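Local coordinates for protein nine-heme cytochrome c (Desulfovibrio desulfuricans, PDB 1OFW) that carries electrons through nine c-type hemes and may belong to a transmembrane redox complex that passes electrons to the cytoplasm for sulfate reduction, at residues 217-220 with 221-225. Sequence-based numbering, arbitrary orientation. Where two conformers were deposited one is given.
Sequences FHNK and PEILC. With HEC (heme c), chain F.
His218 and Leu224 meet beside a heme c, where the leucine methyl CD2 lies over one face of the imidazole. Leu224 CD2 stands 3.8 Å from the centroid of the His218 ring, 16° off the ring normal, which meets the geometry of a CH-pi contact; its nearest ring atom is ND1 of His218, at 3.6 Å. Leu224 CD2 is also 3.7 Å from heme CHD, so it fills the corner between imidazole and porphyrin. Ile223 packs against the root of the histidine, its CG2 lying 3.7 Å from His218 CA. With Ile223 CG1 anti to the backbone N (chi1 -159°), that branch extends CD1 toward heme CAD and the carbonyl O of Phe217, while CG2 faces the histidine. Phe217 extends this apolar layer, with its CB 3.4 Å from heme C2A and heme CMA over one face of its ring. The chain reverses through a type I beta turn from Lys220 to Ile223, closed by a hydrogen bond from Ile223 N to Lys220 O at 3.1 Å (N-H...O angle 164°). The outer part is looser: the Lys220 side chain leads away from the turn and is exposed, and its CB comes no nearer to Glu222 OE1 than 4.2 Å. Beyond the turn, Cys225 is covalently linked to a second heme. His218 NE2 binds iron at 2.0 Å, and His115 supplies the other axial ligand, completing the bis-histidine site of heme 4, the extra heme between the two tetraheme clusters.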
loop_
_atom_site.group_PDB
_atom_site.type_symbol
_atom_site.label_atom_id
_atom_site.label_comp_id
_atom_site.label_asym_id
_atom_site.label_seq_id
_atom_site.Cartn_x
_atom_site.Cartn_y
_atom_site.Cartn_z
ATOM N N PHE A 217 -4.788 -2.260 -2.684
ATOM C CA PHE A 217 -3.613 -1.520 -3.172
ATOM C C PHE A 217 -2.842 -2.301 -4.239
ATOM O O PHE A 217 -2.138 -1.663 -5.025
ATOM C CB PHE A 217 -2.697 -1.109 -2.011
ATOM C CG PHE A 217 -3.319 0.089 -1.279
ATOM C CD1 PHE A 217 -4.162 -0.081 -0.209
ATOM C CD2 PHE A 217 -3.025 1.347 -1.740
ATOM C CE1 PHE A 217 -4.715 1.064 0.387
ATOM C CE2 PHE A 217 -3.533 2.469 -1.131
ATOM C CZ PHE A 217 -4.355 2.316 -0.042
ATOM N N HIS A 218 -3.016 -3.608 -4.287
ATOM C CA HIS A 218 -2.399 -4.440 -5.352
ATOM C C HIS A 218 -3.348 -4.389 -6.526
ATOM O O HIS A 218 -4.107 -5.327 -6.788
ATOM C CB HIS A 218 -2.184 -5.843 -4.831
ATOM C CG HIS A 218 -1.249 -5.975 -3.674
ATOM N ND1 HIS A 218 -1.195 -7.113 -2.929
ATOM C CD2 HIS A 218 -0.334 -5.166 -3.088
ATOM C CE1 HIS A 218 -0.293 -7.014 -1.962
ATOM N NE2 HIS A 218 0.245 -5.801 -2.048
ATOM N N ASN A 219 -3.344 -3.243 -7.186
ATOM C CA ASN A 219 -4.503 -2.923 -8.015
ATOM C C ASN A 219 -4.222 -2.907 -9.510
ATOM O O ASN A 219 -4.963 -2.262 -10.255
ATOM C CB ASN A 219 -5.079 -1.581 -7.551
ATOM C CG ASN A 219 -4.039 -0.487 -7.507
ATOM O OD1 ASN A 219 -3.018 -0.469 -8.201
ATOM N ND2 ASN A 219 -4.281 0.480 -6.620
ATOM N N LYS A 220 -3.188 -3.581 -9.988
ATOM C CA LYS A 220 -2.945 -3.837 -11.411
ATOM C C LYS A 220 -2.701 -5.341 -11.514
ATOM O O LYS A 220 -2.126 -5.913 -10.594
ATOM C CB LYS A 220 -1.776 -3.069 -11.973
ATOM C CG LYS A 220 -1.835 -1.567 -11.906
ATOM C CD LYS A 220 -2.742 -0.944 -12.923
ATOM C CE LYS A 220 -2.641 0.572 -12.980
ATOM N NZ LYS A 220 -3.995 1.192 -13.078
ATOM N N PRO A 221 -3.161 -6.025 -12.545
ATOM C CA PRO A 221 -3.047 -7.494 -12.534
ATOM C C PRO A 221 -1.611 -7.998 -12.400
ATOM O O PRO A 221 -1.387 -9.052 -11.782
ATOM C CB PRO A 221 -3.616 -7.865 -13.908
ATOM C CG PRO A 221 -4.559 -6.751 -14.220
ATOM C CD PRO A 221 -3.860 -5.511 -13.725
ATOM N N GLU A 222 -0.637 -7.327 -12.965
ATOM C CA GLU A 222 0.745 -7.779 -12.870
ATOM C C GLU A 222 1.548 -7.110 -11.767
ATOM O O GLU A 222 2.791 -7.197 -11.707
ATOM C CB GLU A 222 1.488 -7.509 -14.193
ATOM C CG GLU A 222 0.602 -7.836 -15.393
ATOM C CD GLU A 222 -0.209 -6.619 -15.841
ATOM O OE1 GLU A 222 -0.525 -5.629 -15.114
ATOM O OE2 GLU A 222 -0.578 -6.671 -17.045
ATOM N N ILE A 223 0.904 -6.421 -10.821
ATOM C CA ILE A 223 1.673 -5.630 -9.870
ATOM C C ILE A 223 2.597 -6.441 -8.985
ATOM O O ILE A 223 3.669 -5.951 -8.608
ATOM C CB ILE A 223 0.720 -4.759 -9.009
ATOM C CG1 ILE A 223 1.474 -3.582 -8.390
ATOM C CG2 ILE A 223 -0.009 -5.587 -7.979
ATOM C CD1 ILE A 223 0.646 -2.467 -7.807
ATOM N N LEU A 224 2.244 -7.689 -8.628
ATOM C CA LEU A 224 3.112 -8.420 -7.710
ATOM C C LEU A 224 4.409 -8.821 -8.410
ATOM O O LEU A 224 5.391 -9.071 -7.697
ATOM C CB LEU A 224 2.401 -9.620 -7.105
ATOM C CG LEU A 224 1.122 -9.301 -6.328
ATOM C CD1 LEU A 224 0.502 -10.633 -5.852
ATOM C CD2 LEU A 224 1.385 -8.333 -5.178
ATOM N N CYS A 225 4.379 -8.837 -9.740
ATOM C CA CYS A 225 5.618 -9.101 -10.466
ATOM C C CYS A 225 6.662 -8.024 -10.191
ATOM O O CYS A 225 7.877 -8.283 -10.221
ATOM C CB CYS A 225 5.383 -9.188 -11.967
ATOM S SG CYS A 225 4.019 -10.218 -12.512
HETATM FE FE HEC F . 1.812 -5.170 -0.922
HETATM C CHA HEC F . 1.837 -2.209 -2.710
HETATM C CHB HEC F . -0.206 -3.730 1.400
HETATM C CHC HEC F . 1.667 -8.104 0.799
HETATM C CHD HEC F . 3.944 -6.553 -3.189
HETATM N NA HEC F . 0.994 -3.363 -0.705
HETATM C C1A HEC F . 1.152 -2.258 -1.502
HETATM C C2A HEC F . 0.527 -1.099 -0.906
HETATM C C3A HEC F . -0.036 -1.511 0.261
HETATM C C4A HEC F . 0.223 -2.934 0.366
HETATM C CMA HEC F . -0.786 -0.669 1.300
HETATM C CAA HEC F . 0.554 0.298 -1.511
HETATM C CBA HEC F . 1.963 0.950 -1.334
HETATM C CGA HEC F . 2.140 1.449 0.077
HETATM O O1A HEC F . 1.268 2.199 0.566
HETATM O O2A HEC F . 3.118 1.096 0.761
HETATM N NB HEC F . 0.913 -5.792 0.761
HETATM C C1B HEC F . 0.126 -5.050 1.621
HETATM C C2B HEC F . -0.265 -5.823 2.768
HETATM C C3B HEC F . 0.268 -7.050 2.618
HETATM C C4B HEC F . 0.993 -7.030 1.345
HETATM C CMB HEC F . -1.124 -5.224 3.915
HETATM C CAB HEC F . 0.191 -8.264 3.547
HETATM C CBB HEC F . -1.249 -8.733 3.799
HETATM N NC HEC F . 2.676 -6.956 -1.141
HETATM C C1C HEC F . 2.439 -8.059 -0.336
HETATM C C2C HEC F . 3.159 -9.212 -0.881
HETATM C C3C HEC F . 3.829 -8.774 -1.964
HETATM C C4C HEC F . 3.506 -7.369 -2.166
HETATM C CMC HEC F . 3.129 -10.618 -0.264
HETATM C CAC HEC F . 4.827 -9.556 -2.836
HETATM C CBC HEC F . 4.220 -10.793 -3.540
HETATM N ND HEC F . 2.744 -4.482 -2.545
HETATM C C1D HEC F . 3.574 -5.239 -3.390
HETATM C C2D HEC F . 3.979 -4.419 -4.514
HETATM C C3D HEC F . 3.394 -3.219 -4.397
HETATM C C4D HEC F . 2.621 -3.262 -3.177
HETATM C CMD HEC F . 4.902 -4.924 -5.630
HETATM C CAD HEC F . 3.438 -2.015 -5.355
HETATM C CBD HEC F . 4.299 -0.843 -4.799
HETATM C CGD HEC F . 3.959 0.443 -5.600
HETATM O O1D HEC F . 4.390 0.521 -6.749
HETATM O O2D HEC F . 3.263 1.345 -5.087
#